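Local coordinates for probable GTP-binding protein EngB (Pyrococcus horikoshii, PDB 2CXX) that probably binds GTP with the help of magnesium, is crystallised here with GDP, and is thought to be needed for normal cell division and septation, at residues P109-F117 / A146-S154; L121-V129 / L174-R185. One frame throughout, in Å; residues are numbered along the deposited sequence.

Both contacts lie mainly in the buried interior of the G domain, but on opposite faces of its central sheet. In contact 1 two helices, 110-120 and 138-149, pack against each other above strands 85-91 and 125-130; in contact 2 helix 171-184 covers the other face of strand 125-130. That strand joins them, since V127 touches Y115 and F149 of contact 1 while I126 and A128 point toward the helix of contact 2. Aromatic rings carry contact 1, with amide and carboxylate groups at its margin. Contact 2 is built from aliphatic side chains, a proline among them, and ends in an arginine and a water at the surface.

Contact 1 (P109-F117 / A146-S154); sequences PIDVEFYQF and AEKFEVPLS
K148 touches V112 where the end of helix 138-149 meets helix 110-120, both on one face of the central sheet of the P-loop GTPase fold. Its CB approaches CG2 of V112, and its backbone O is 3.7 Å from V112 CG1. The lysine chain then bends at chi2 and carries NZ to a salt bridge with E103 of helix 94-104.

F149 follows and supplies the largest buried surface of the contact. With CG beside its own backbone N (chi1 -76°), the ring lies against helix 110-120, and Y115 CB sits over one face, 4.1 Å from the F149 ring centroid. The D111 O atom lies over a face as well, whereas V112 CG2 meets the ring at its edge, 3.9 Å from F149 CE1. The rings of Y115 and F149 are nearly parallel, with planes at 23°, yet slid so far apart that they barely overlap; F149 CD2 comes 3.5 Å from Y115 CG. L88 and V127 of the sheet also touch F149. An alanine in place of F149 would remove the whole ring, which is likely to open a gap between V112 and Y115 and deprive the Y115 CB of its aromatic partner.

At E150 the chain leaves the helix through a Schellman motif with positive phi, in which V151 N bonds back to A146 O. The E150 side chain, extended beyond CG, crosses that of Q116 at about a right angle, and Q116 NE2 is 3.7 Å from E150 CD. V151 completes the contact: its CG2, beside the backbone N, reaches the far end of the tyrosine, 3.7 Å from Y115 CZ and 3.4 Å from Y115 OH.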
loop_
_atom_site.group_PDB
_atom_site.type_symbol
_atom_site.label_atom_id
_atom_site.label_comp_id
_atom_site.label_asym_id
_atom_site.label_seq_id
_atom_site.Cartn_x
_atom_site.Cartn_y
_atom_site.Cartn_z
ATOM N N PRO A 109 -8.669 -3.071 -11.780
ATOM C CA PRO A 109 -8.257 -3.611 -10.463
ATOM C C PRO A 109 -7.924 -2.461 -9.496
ATOM O O PRO A 109 -7.362 -1.432 -9.889
ATOM C CB PRO A 109 -7.030 -4.430 -10.776
ATOM C CG PRO A 109 -7.188 -4.755 -12.286
ATOM C CD PRO A 109 -7.742 -3.484 -12.842
ATOM N N ILE A 110 -8.301 -2.657 -8.233
ATOM C CA ILE A 110 -8.073 -1.644 -7.200
ATOM C C ILE A 110 -6.591 -1.204 -7.108
ATOM O O ILE A 110 -6.260 0.013 -6.966
ATOM C CB ILE A 110 -8.449 -2.233 -5.828
ATOM C CG1 ILE A 110 -9.949 -2.438 -5.724
ATOM C CG2 ILE A 110 -7.965 -1.331 -4.722
ATOM C CD1 ILE A 110 -10.338 -3.149 -4.447
ATOM N N ASP A 111 -5.690 -2.149 -7.115
ATOM C CA ASP A 111 -4.272 -1.812 -6.991
ATOM C C ASP A 111 -3.751 -0.914 -8.104
ATOM O O ASP A 111 -2.909 -0.027 -7.895
ATOM C CB ASP A 111 -3.413 -3.074 -6.955
ATOM C CG ASP A 111 -3.409 -3.762 -5.571
ATOM O OD1 ASP A 111 -3.707 -3.148 -4.531
ATOM O OD2 ASP A 111 -3.131 -4.963 -5.555
ATOM N N VAL A 112 -4.220 -1.205 -9.318
ATOM C CA VAL A 112 -3.814 -0.470 -10.503
ATOM C C VAL A 112 -4.449 0.934 -10.425
ATOM O O VAL A 112 -3.790 1.939 -10.637
ATOM C CB VAL A 112 -4.347 -1.180 -11.720
ATOM C CG1 VAL A 112 -4.233 -0.271 -12.964
ATOM C CG2 VAL A 112 -3.626 -2.507 -11.914
ATOM N N GLU A 113 -5.725 0.971 -10.107
ATOM C CA GLU A 113 -6.445 2.218 -10.005
ATOM C C GLU A 113 -5.780 3.113 -8.990
ATOM O O GLU A 113 -5.538 4.309 -9.257
ATOM C CB GLU A 113 -7.908 1.981 -9.589
ATOM C CG GLU A 113 -8.688 3.267 -9.648
ATOM C CD GLU A 113 -10.103 3.169 -9.076
ATOM O OE1 GLU A 113 -10.858 4.174 -9.163
ATOM O OE2 GLU A 113 -10.459 2.105 -8.509
ATOM N N PHE A 114 -5.429 2.551 -7.832
ATOM C CA PHE A 114 -4.833 3.390 -6.790
ATOM C C PHE A 114 -3.415 3.881 -7.071
ATOM O O PHE A 114 -3.097 5.049 -6.816
ATOM C CB PHE A 114 -4.856 2.674 -5.433
ATOM C CG PHE A 114 -4.590 3.587 -4.297
ATOM C CD1 PHE A 114 -5.489 4.566 -3.957
ATOM C CD2 PHE A 114 -3.401 3.482 -3.596
ATOM C CE1 PHE A 114 -5.175 5.454 -2.891
ATOM C CE2 PHE A 114 -3.077 4.350 -2.538
ATOM C CZ PHE A 114 -3.981 5.340 -2.200
ATOM N N TYR A 115 -2.566 3.028 -7.585
ATOM C CA TYR A 115 -1.220 3.476 -7.915
ATOM C C TYR A 115 -1.315 4.577 -8.990
ATOM O O TYR A 115 -0.615 5.612 -8.946
ATOM C CB TYR A 115 -0.377 2.306 -8.448
ATOM C CG TYR A 115 1.055 2.678 -8.713
ATOM C CD1 TYR A 115 1.419 3.230 -9.921
ATOM C CD2 TYR A 115 2.021 2.553 -7.717
ATOM C CE1 TYR A 115 2.729 3.689 -10.165
ATOM C CE2 TYR A 115 3.350 2.988 -7.941
ATOM C CZ TYR A 115 3.674 3.557 -9.180
ATOM O OH TYR A 115 4.947 3.950 -9.497
ATOM N N GLN A 116 -2.224 4.417 -9.943
ATOM C CA GLN A 116 -2.303 5.437 -10.978
ATOM C C GLN A 116 -2.894 6.712 -10.450
ATOM O O GLN A 116 -2.497 7.817 -10.902
ATOM C CB GLN A 116 -3.071 4.926 -12.193
ATOM C CG GLN A 116 -2.275 3.828 -12.913
ATOM C CD GLN A 116 -2.988 3.257 -14.145
ATOM O OE1 GLN A 116 -4.045 3.749 -14.541
ATOM N NE2 GLN A 116 -2.392 2.236 -14.771
ATOM N N PHE A 117 -3.751 6.594 -9.434
ATOM C CA PHE A 117 -4.327 7.778 -8.821
ATOM C C PHE A 117 -3.192 8.566 -8.116
ATOM O O PHE A 117 -3.080 9.801 -8.270
ATOM C CB PHE A 117 -5.437 7.353 -7.843
ATOM C CG PHE A 117 -5.805 8.406 -6.808
ATOM C CD1 PHE A 117 -6.560 9.553 -7.163
ATOM C CD2 PHE A 117 -5.430 8.243 -5.480
ATOM C CE1 PHE A 117 -6.924 10.500 -6.197
ATOM C CE2 PHE A 117 -5.776 9.156 -4.514
ATOM C CZ PHE A 117 -6.533 10.300 -4.844
ATOM N N ALA A 146 4.723 -3.940 -12.683
ATOM C CA ALA A 146 5.278 -2.712 -13.248
ATOM C C ALA A 146 4.565 -2.380 -14.559
ATOM O O ALA A 146 4.195 -1.240 -14.786
ATOM C CB ALA A 146 6.801 -2.842 -13.453
ATOM N N GLU A 147 4.318 -3.388 -15.401
ATOM C CA GLU A 147 3.625 -3.147 -16.658
ATOM C C GLU A 147 2.161 -2.685 -16.390
ATOM O O GLU A 147 1.687 -1.753 -17.025
ATOM C CB GLU A 147 3.675 -4.459 -17.473
ATOM C CG GLU A 147 3.420 -4.354 -18.975
ATOM C CD GLU A 147 1.985 -4.278 -19.336
ATOM O OE1 GLU A 147 1.176 -4.924 -18.661
ATOM O OE2 GLU A 147 1.646 -3.580 -20.327
ATOM N N LYS A 148 1.469 -3.305 -15.423
ATOM C CA LYS A 148 0.073 -2.931 -15.165
ATOM C C LYS A 148 -0.076 -1.558 -14.497
ATOM O O LYS A 148 -1.071 -0.846 -14.727
ATOM C CB LYS A 148 -0.604 -4.005 -14.285
ATOM C CG LYS A 148 -0.757 -5.371 -14.990
ATOM C CD LYS A 148 -1.728 -5.264 -16.133
ATOM C CE LYS A 148 -1.672 -6.495 -17.028
ATOM N NZ LYS A 148 -2.526 -6.325 -18.257
ATOM N N PHE A 149 0.905 -1.198 -13.674
ATOM C CA PHE A 149 0.885 0.094 -12.950
ATOM C C PHE A 149 1.494 1.248 -13.801
ATOM O O PHE A 149 1.517 2.381 -13.360
ATOM C CB PHE A 149 1.740 -0.000 -11.693
ATOM C CG PHE A 149 1.117 -0.769 -10.541
ATOM C CD1 PHE A 149 -0.013 -1.598 -10.722
ATOM C CD2 PHE A 149 1.743 -0.726 -9.263
ATOM C CE1 PHE A 149 -0.493 -2.359 -9.675
ATOM C CE2 PHE A 149 1.265 -1.508 -8.201
ATOM C CZ PHE A 149 0.149 -2.328 -8.404
ATOM N N GLU A 150 1.982 0.932 -15.002
ATOM C CA GLU A 150 2.618 1.930 -15.900
ATOM C C GLU A 150 3.879 2.522 -15.291
ATOM O O GLU A 150 4.087 3.733 -15.257
ATOM C CB GLU A 150 1.637 3.068 -16.318
ATOM C CG GLU A 150 0.483 2.529 -17.153
ATOM C CD GLU A 150 -0.505 3.590 -17.598
ATOM O OE1 GLU A 150 -0.330 4.791 -17.268
ATOM O OE2 GLU A 150 -1.473 3.195 -18.271
ATOM N N VAL A 151 4.717 1.623 -14.789
ATOM C CA VAL A 151 6.002 1.949 -14.202
ATOM C C VAL A 151 7.089 1.640 -15.224
ATOM O O VAL A 151 7.170 0.523 -15.723
ATOM C CB VAL A 151 6.275 1.135 -12.959
ATOM C CG1 VAL A 151 7.649 1.394 -12.474
ATOM C CG2 VAL A 151 5.288 1.545 -11.880
ATOM N N PRO A 152 7.913 2.654 -15.569
ATOM C CA PRO A 152 8.998 2.467 -16.545
ATOM C C PRO A 152 10.016 1.423 -16.076
ATOM O O PRO A 152 10.336 1.330 -14.896
ATOM C CB PRO A 152 9.651 3.859 -16.660
ATOM C CG PRO A 152 8.614 4.841 -16.164
ATOM C CD PRO A 152 7.824 4.055 -15.097
ATOM N N LEU A 153 10.555 0.658 -17.009
ATOM C CA LEU A 153 11.567 -0.348 -16.636
ATOM C C LEU A 153 12.695 0.246 -15.789
ATOM O O LEU A 153 13.165 -0.368 -14.823
ATOM C CB LEU A 153 12.181 -0.977 -17.908
ATOM C CG LEU A 153 11.102 -1.553 -18.827
ATOM C CD1 LEU A 153 11.702 -1.942 -20.165
ATOM C CD2 LEU A 153 10.427 -2.744 -18.170
ATOM N N SER A 154 13.157 1.445 -16.141
ATOM C CA SER A 154 14.244 2.114 -15.417
ATOM C C SER A 154 13.898 2.394 -13.958
ATOM O O SER A 154 14.793 2.564 -13.100
ATOM C CB SER A 154 14.565 3.457 -16.095
ATOM O OG SER A 154 13.361 4.223 -16.271
#

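Contact 2 (L121-V129 / L174-R185)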
loop_
_atom_site.group_PDB
_atom_site.type_symbol
_atom_site.label_atom_id
_atom_site.label_comp_id
_atom_site.label_asym_id
_atom_site.label_seq_id
_atom_site.Cartn_x
_atom_site.Cartn_y
_atom_site.Cartn_z
ATOM N N LEU A 121 -1.576 12.516 -8.692
ATOM C CA LEU A 121 -1.380 13.499 -7.615
ATOM C C LEU A 121 0.073 13.881 -7.322
ATOM O O LEU A 121 0.326 14.654 -6.408
ATOM C CB LEU A 121 -2.019 12.961 -6.323
ATOM C CG LEU A 121 -3.490 13.355 -6.152
ATOM C CD1 LEU A 121 -4.313 12.953 -7.360
ATOM C CD2 LEU A 121 -4.038 12.664 -4.897
ATOM N N ASP A 122 0.993 13.327 -8.091
ATOM C CA ASP A 122 2.447 13.573 -8.014
ATOM C C ASP A 122 3.010 13.159 -6.661
ATOM O O ASP A 122 3.952 13.746 -6.147
ATOM C CB ASP A 122 2.810 15.035 -8.358
ATOM C CG ASP A 122 2.311 15.460 -9.745
ATOM O OD1 ASP A 122 2.305 14.633 -10.707
ATOM O OD2 ASP A 122 2.011 16.654 -9.921
ATOM N N ILE A 123 2.434 12.099 -6.084
ATOM C CA ILE A 123 2.944 11.628 -4.815
ATOM C C ILE A 123 3.913 10.469 -5.032
ATOM O O ILE A 123 3.511 9.440 -5.589
ATOM C CB ILE A 123 1.767 11.153 -3.924
ATOM C CG1 ILE A 123 0.951 12.373 -3.505
ATOM C CG2 ILE A 123 2.321 10.348 -2.706
ATOM C CD1 ILE A 123 -0.379 12.005 -2.750
ATOM N N PRO A 124 5.191 10.621 -4.636
ATOM C CA PRO A 124 6.180 9.545 -4.796
ATOM C C PRO A 124 5.598 8.304 -4.094
ATOM O O PRO A 124 5.150 8.373 -2.928
ATOM C CB PRO A 124 7.426 10.040 -4.041
ATOM C CG PRO A 124 7.175 11.442 -3.770
ATOM C CD PRO A 124 5.702 11.686 -3.745
ATOM N N THR A 125 5.619 7.167 -4.787
ATOM C CA THR A 125 5.021 5.957 -4.235
ATOM C C THR A 125 5.937 4.768 -4.263
ATOM O O THR A 125 6.539 4.464 -5.295
ATOM C CB THR A 125 3.747 5.610 -5.022
ATOM O OG1 THR A 125 2.810 6.687 -4.915
ATOM C CG2 THR A 125 3.098 4.321 -4.453
ATOM N N ILE A 126 6.052 4.078 -3.139
ATOM C CA ILE A 126 6.848 2.845 -3.088
ATOM C C ILE A 126 5.830 1.714 -2.987
ATOM O O ILE A 126 4.834 1.843 -2.295
ATOM C CB ILE A 126 7.788 2.830 -1.825
ATOM C CG1 ILE A 126 8.810 3.938 -1.931
ATOM C CG2 ILE A 126 8.404 1.440 -1.628
ATOM C CD1 ILE A 126 9.400 4.335 -0.561
ATOM N N VAL A 127 6.002 0.647 -3.760
ATOM C CA VAL A 127 5.107 -0.485 -3.648
ATOM C C VAL A 127 5.796 -1.544 -2.820
ATOM O O VAL A 127 6.813 -2.089 -3.256
ATOM C CB VAL A 127 4.785 -1.091 -5.052
ATOM C CG1 VAL A 127 3.901 -2.363 -4.907
ATOM C CG2 VAL A 127 4.112 -0.022 -5.916
ATOM N N ALA A 128 5.254 -1.852 -1.637
ATOM C CA ALA A 128 5.807 -2.920 -0.789
ATOM C C ALA A 128 5.148 -4.224 -1.301
ATOM O O ALA A 128 3.954 -4.413 -1.141
ATOM C CB ALA A 128 5.418 -2.693 0.686
ATOM N N VAL A 129 5.920 -5.102 -1.929
ATOM C CA VAL A 129 5.377 -6.343 -2.466
ATOM C C VAL A 129 5.509 -7.393 -1.349
ATOM O O VAL A 129 6.524 -8.068 -1.189
ATOM C CB VAL A 129 6.116 -6.727 -3.750
ATOM C CG1 VAL A 129 5.462 -8.008 -4.314
ATOM C CG2 VAL A 129 6.008 -5.531 -4.792
ATOM N N LEU A 174 13.202 -1.662 2.974
ATOM C CA LEU A 174 11.998 -0.885 2.717
ATOM C C LEU A 174 12.092 0.403 3.529
ATOM O O LEU A 174 11.760 1.467 3.041
ATOM C CB LEU A 174 10.725 -1.692 3.053
ATOM C CG LEU A 174 9.417 -0.894 3.035
ATOM C CD1 LEU A 174 9.242 -0.256 1.642
ATOM C CD2 LEU A 174 8.234 -1.778 3.348
ATOM N N LYS A 175 12.531 0.297 4.790
ATOM C CA LYS A 175 12.692 1.480 5.620
ATOM C C LYS A 175 13.714 2.428 4.962
ATOM O O LYS A 175 13.492 3.613 4.863
ATOM C CB LYS A 175 13.183 1.077 7.017
ATOM C CG LYS A 175 12.913 2.097 8.091
ATOM C CD LYS A 175 13.641 1.703 9.393
ATOM C CE LYS A 175 13.293 0.265 9.821
ATOM N NZ LYS A 175 12.496 0.183 11.123
ATOM N N ASN A 176 14.836 1.902 4.504
ATOM C CA ASN A 176 15.843 2.771 3.865
ATOM C C ASN A 176 15.279 3.470 2.648
ATOM O O ASN A 176 15.500 4.619 2.458
ATOM C CB ASN A 176 17.040 1.947 3.412
ATOM C CG ASN A 176 17.825 1.388 4.556
ATOM O OD1 ASN A 176 17.822 1.951 5.662
ATOM N ND2 ASN A 176 18.524 0.272 4.309
ATOM N N ARG A 177 14.531 2.741 1.822
ATOM C CA ARG A 177 13.905 3.345 0.633
ATOM C C ARG A 177 12.980 4.518 1.014
ATOM O O ARG A 177 13.004 5.576 0.410
ATOM C CB ARG A 177 13.109 2.268 -0.139
ATOM C CG ARG A 177 12.480 2.683 -1.511
ATOM C CD ARG A 177 13.388 2.586 -2.720
ATOM N NE ARG A 177 14.246 3.757 -2.790
ATOM C CZ ARG A 177 14.067 4.832 -3.569
ATOM N NH1 ARG A 177 13.063 4.936 -4.405
ATOM N NH2 ARG A 177 14.899 5.860 -3.445
ATOM N N ILE A 178 12.103 4.304 1.977
ATOM C CA ILE A 178 11.187 5.320 2.431
ATOM C C ILE A 178 11.941 6.582 2.821
ATOM O O ILE A 178 11.575 7.678 2.417
ATOM C CB ILE A 178 10.414 4.815 3.652
ATOM C CG1 ILE A 178 9.445 3.759 3.196
ATOM C CG2 ILE A 178 9.730 5.978 4.397
ATOM C CD1 ILE A 178 8.673 3.163 4.382
ATOM N N PHE A 179 13.002 6.429 3.608
ATOM C CA PHE A 179 13.716 7.615 4.010
ATOM C C PHE A 179 14.521 8.242 2.930
ATOM O O PHE A 179 14.667 9.449 2.886
ATOM C CB PHE A 179 14.514 7.332 5.272
ATOM C CG PHE A 179 13.615 7.232 6.449
ATOM C CD1 PHE A 179 13.414 6.041 7.093
ATOM C CD2 PHE A 179 12.840 8.331 6.817
ATOM C CE1 PHE A 179 12.457 5.930 8.079
ATOM C CE2 PHE A 179 11.887 8.217 7.795
ATOM C CZ PHE A 179 11.696 7.010 8.425
ATOM N N GLU A 180 14.967 7.432 1.997
ATOM C CA GLU A 180 15.751 7.937 0.872
ATOM C C GLU A 180 14.796 8.772 0.002
ATOM O O GLU A 180 15.094 9.913 -0.383
ATOM C CB GLU A 180 16.282 6.714 0.168
ATOM C CG GLU A 180 17.275 6.818 -0.882
ATOM C CD GLU A 180 17.629 5.425 -1.336
ATOM O OE1 GLU A 180 18.354 4.723 -0.593
ATOM O OE2 GLU A 180 17.133 4.989 -2.400
ATOM N N VAL A 181 13.622 8.223 -0.314
ATOM C CA VAL A 181 12.654 8.997 -1.097
ATOM C C VAL A 181 12.308 10.316 -0.427
ATOM O O VAL A 181 12.242 11.344 -1.109
ATOM C CB VAL A 181 11.329 8.246 -1.345
ATOM C CG1 VAL A 181 10.302 9.216 -2.023
ATOM C CG2 VAL A 181 11.601 7.022 -2.193
ATOM N N ILE A 182 12.106 10.302 0.893
ATOM C CA ILE A 182 11.778 11.507 1.643
ATOM C C ILE A 182 12.882 12.565 1.521
ATOM O O ILE A 182 12.603 13.755 1.306
ATOM C CB ILE A 182 11.558 11.215 3.145
ATOM C CG1 ILE A 182 10.282 10.397 3.344
ATOM C CG2 ILE A 182 11.544 12.506 3.923
ATOM C CD1 ILE A 182 10.031 9.947 4.770
ATOM N N ARG A 183 14.128 12.136 1.676
ATOM C CA ARG A 183 15.228 13.075 1.553
ATOM C C ARG A 183 15.362 13.566 0.116
ATOM O O ARG A 183 15.411 14.771 -0.106
ATOM C CB ARG A 183 16.548 12.434 1.948
ATOM C CG ARG A 183 16.781 12.207 3.435
ATOM C CD ARG A 183 18.253 11.789 3.606
ATOM N NE ARG A 183 18.590 10.937 2.468
ATOM C CZ ARG A 183 19.804 10.519 2.127
ATOM N NH1 ARG A 183 20.886 10.868 2.843
ATOM N NH2 ARG A 183 19.924 9.738 1.052
ATOM N N GLU A 184 15.446 12.639 -0.846
ATOM C CA GLU A 184 15.596 13.007 -2.258
ATOM C C GLU A 184 14.546 14.036 -2.636
ATOM O O GLU A 184 14.835 14.954 -3.414
ATOM C CB GLU A 184 15.491 11.790 -3.194
ATOM C CG GLU A 184 14.249 10.986 -2.960
ATOM C CD GLU A 184 13.598 10.473 -4.212
ATOM O OE1 GLU A 184 14.091 9.466 -4.796
ATOM O OE2 GLU A 184 12.574 11.081 -4.602
ATOM N N ARG A 185 13.350 13.903 -2.051
ATOM C CA ARG A 185 12.225 14.832 -2.285
ATOM C C ARG A 185 12.691 16.238 -1.917
ATOM O O ARG A 185 12.637 17.132 -2.785
ATOM C CB ARG A 185 11.006 14.478 -1.394
ATOM C CG ARG A 185 9.752 13.830 -2.059
ATOM C CD ARG A 185 8.671 14.850 -2.460
ATOM N NE ARG A 185 7.288 14.481 -2.099
ATOM C CZ ARG A 185 6.201 15.065 -2.617
ATOM N NH1 ARG A 185 6.332 16.027 -3.499
ATOM N NH2 ARG A 185 4.982 14.699 -2.268
HETATM O O HOH W 1 4.485 16.717 -5.585
#
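An alpha/beta layer of the G domain is formed where strand 125-130 of the central sheet is covered by the C-terminal helix 171-184; the axes of 125-129 and 174-184 run antiparallel at 174°, 9.7 Å apart at their closest. I126 makes the largest single share of the packing. Its CD1 settles onto the helix, 3.6 Å from I178 CA and equally near R177 CG, with V181 CG2 close by; the I126 CG2 branch instead meets L174 CD1 at 3.8 Å. Further along the strand, A128 CB rests on CD2 of the same leucine. P124, just before the strand, has CB directed toward the helix, 3.6 Å from V181 CG1.

At the helix end the R185 guanidinium lies across the proline, whose CD is over one face, 3.4 Å from R185 NH2. A water accepts from R185 NH1 (2.9 Å) and donates to D122 O, tying the arginine to the loop before the strand. R185 NE is bonded to D84 O. Strand 125-130 runs between strands 85-91 and 160-162, with V181 also touching V85 and R177 also touching I161, while T125 and V127 on the opposite face of the strand meet Y115 of helix 110-120.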